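Long-range contact in tyrosinase (Aspergillus oryzae, PDB 6JU8), which probably oxidises L-tyrosine and L-dopa to L-dopaquinone with molecular oxygen at a dinuclear copper centre, a step of melanin biosynthesis: residues S302-D307 with L328-N333. The protein carries 1 engineered substitution. Numbering follows the deposited sequence. Where two conformers were deposited one is given.
Sequences SSTRYD and LEAIHN. With CU (copper (II) ion), chain D.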
loop_
_atom_site.group_PDB
_atom_site.type_symbol
_atom_site.label_atom_id
_atom_site.label_comp_id
_atom_site.label_asym_id
_atom_site.label_seq_id
_atom_site.Cartn_x
_atom_site.Cartn_y
_atom_site.Cartn_z
ATOM N N SER A 302 15.359 -5.320 31.006
ATOM C CA SER A 302 15.231 -6.306 29.946
ATOM C C SER A 302 13.810 -6.759 29.638
ATOM O O SER A 302 13.585 -7.257 28.521
ATOM C CB SER A 302 16.042 -7.589 30.295
ATOM O OG SER A 302 15.553 -8.178 31.488
ATOM N N SER A 303 12.881 -6.682 30.590
ATOM C CA SER A 303 11.633 -7.435 30.392
ATOM C C SER A 303 10.447 -6.815 31.092
ATOM O O SER A 303 10.569 -6.251 32.193
ATOM C CB SER A 303 11.817 -8.878 30.904
ATOM O OG SER A 303 10.669 -9.678 30.679
ATOM N N THR A 304 9.274 -7.067 30.495
ATOM C CA THR A 304 7.996 -6.806 31.156
ATOM C C THR A 304 7.796 -7.680 32.379
ATOM O O THR A 304 6.915 -7.393 33.211
ATOM C CB THR A 304 6.827 -7.021 30.163
ATOM O OG1 THR A 304 6.977 -8.291 29.532
ATOM C CG2 THR A 304 6.865 -5.954 29.072
ATOM N N ARG A 305 8.573 -8.747 32.588
ATOM C CA ARG A 305 8.319 -9.620 33.735
ATOM C C ARG A 305 8.652 -8.960 35.063
ATOM O O ARG A 305 8.129 -9.369 36.111
ATOM C CB ARG A 305 9.106 -10.936 33.587
ATOM C CG ARG A 305 8.792 -11.905 34.725
ATOM C CD ARG A 305 9.504 -13.226 34.597
ATOM N NE ARG A 305 9.030 -14.037 33.482
ATOM C CZ ARG A 305 9.117 -15.357 33.429
ATOM N NH1 ARG A 305 8.658 -15.978 32.339
ATOM N NH2 ARG A 305 9.636 -16.060 34.441
ATOM N N TYR A 306 9.552 -7.964 35.038
ATOM C CA TYR A 306 10.074 -7.483 36.325
ATOM C C TYR A 306 8.966 -6.914 37.188
ATOM O O TYR A 306 8.900 -7.215 38.370
ATOM C CB TYR A 306 11.160 -6.427 36.116
ATOM C CG TYR A 306 11.997 -6.177 37.350
ATOM C CD1 TYR A 306 13.134 -6.934 37.597
ATOM C CD2 TYR A 306 11.656 -5.180 38.266
ATOM C CE1 TYR A 306 13.919 -6.717 38.709
ATOM C CE2 TYR A 306 12.444 -4.948 39.383
ATOM C CZ TYR A 306 13.561 -5.723 39.600
ATOM O OH TYR A 306 14.372 -5.528 40.695
ATOM N N ASP A 307 8.101 -6.099 36.578
ATOM C CA ASP A 307 7.013 -5.536 37.374
ATOM C C ASP A 307 5.720 -5.709 36.592
ATOM O O ASP A 307 5.369 -4.815 35.810
ATOM C CB ASP A 307 7.274 -4.073 37.706
ATOM C CG ASP A 307 6.405 -3.490 38.802
ATOM O OD1 ASP A 307 5.357 -4.070 39.156
ATOM O OD2 ASP A 307 6.761 -2.416 39.341
ATOM N N LEU A 328 12.912 -2.029 27.948
ATOM C CA LEU A 328 13.199 -2.327 26.556
ATOM C C LEU A 328 12.105 -3.146 25.874
ATOM O O LEU A 328 11.670 -2.873 24.745
ATOM C CB LEU A 328 14.498 -3.148 26.486
ATOM C CG LEU A 328 14.909 -3.628 25.089
ATOM C CD1 LEU A 328 15.510 -2.465 24.306
ATOM C CD2 LEU A 328 15.895 -4.782 25.205
ATOM N N GLU A 329 11.622 -4.188 26.565
ATOM C CA GLU A 329 10.650 -5.081 25.942
ATOM C C GLU A 329 9.322 -4.350 25.729
ATOM O O GLU A 329 8.704 -4.515 24.672
ATOM C CB GLU A 329 10.434 -6.317 26.812
ATOM C CG GLU A 329 9.559 -7.365 26.147
ATOM C CD GLU A 329 9.468 -8.665 26.918
ATOM O OE1 GLU A 329 9.884 -8.766 28.093
ATOM O OE2 GLU A 329 8.912 -9.609 26.322
ATOM N N ALA A 330 8.899 -3.552 26.699
ATOM C CA ALA A 330 7.655 -2.781 26.593
ATOM C C ALA A 330 7.735 -1.797 25.438
ATOM O O ALA A 330 6.775 -1.610 24.679
ATOM C CB ALA A 330 7.392 -2.082 27.932
ATOM N N ILE A 331 8.856 -1.073 25.307
ATOM C CA ILE A 331 8.991 -0.158 24.173
ATOM C C ILE A 331 8.868 -0.949 22.873
ATOM O O ILE A 331 8.141 -0.604 21.940
ATOM C CB ILE A 331 10.312 0.629 24.195
ATOM C CG1 ILE A 331 10.368 1.586 25.399
ATOM C CG2 ILE A 331 10.515 1.384 22.892
ATOM C CD1 ILE A 331 11.693 2.309 25.563
ATOM N N HIS A 332 9.628 -2.040 22.786
ATOM C CA HIS A 332 9.623 -2.925 21.625
ATOM C C HIS A 332 8.225 -3.416 21.282
ATOM O O HIS A 332 7.901 -3.529 20.091
ATOM C CB HIS A 332 10.564 -4.094 21.923
ATOM C CG HIS A 332 10.142 -5.446 21.443
ATOM N ND1 HIS A 332 9.258 -6.260 22.132
ATOM C CD2 HIS A 332 10.538 -6.163 20.364
ATOM C CE1 HIS A 332 9.126 -7.405 21.480
ATOM N NE2 HIS A 332 9.895 -7.383 20.382
ATOM N N ASN A 333 7.390 -3.719 22.272
ATOM C CA ASN A 333 6.023 -4.214 22.045
ATOM C C ASN A 333 5.186 -3.132 21.397
ATOM O O ASN A 333 4.407 -3.410 20.474
ATOM C CB ASN A 333 5.405 -4.582 23.398
ATOM C CG ASN A 333 5.942 -5.848 24.038
ATOM O OD1 ASN A 333 6.737 -6.561 23.454
ATOM N ND2 ASN A 333 5.515 -6.068 25.282
HETATM CU CU CU D . 9.875 -8.329 18.417
HETATM O O HOH W 1 6.006 -8.515 26.988
HETATM O O HOH W 2 9.532 -10.482 19.056
#
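With CG anti to its backbone N (chi1 -173°) and the chain extended beyond, Glu329 reaches from its helix to the loop at Ser303 and Thr304, while Ser303 OG stands opposite its own N (chi1 -177°), which brings it to the carboxylate. Ser303 OG donates to Glu329 OE1 at 2.9 Å, nearly along the C-O axis; Thr304 N reaches the same OE1 at 3.0 Å from above the carboxylate plane. OE1 of this buried glutamate thus takes two donors. Ser303 OG also accepts from Arg305 N at 3.0 Å, closing an ST turn, so the hydroxyl both gives and takes a bond. Glu329 OE2 takes the backbone N of Asn99, next to the copper ligand His98. Beside this, Thr304 CG2 packs 4.1 Å from Ala330 CB, and a water links Thr304 OG1, also bonded to Asn99 OD1, with Asn333 ND2, also bonded to Tyr271 OH. In the tyrosinase central domain, helix 328-340 supplies His332 and His336 to one copper of the dinuclear site. The backbone O of the same Glu329 accepts His332 ND1 at 3.1 Å, within the ring plane and on a carbonyl lone pair, which, together with the 2.2 Å bond from His332 NE2 to copper, fixes the ring's rotation; His376 is a fellow ligand.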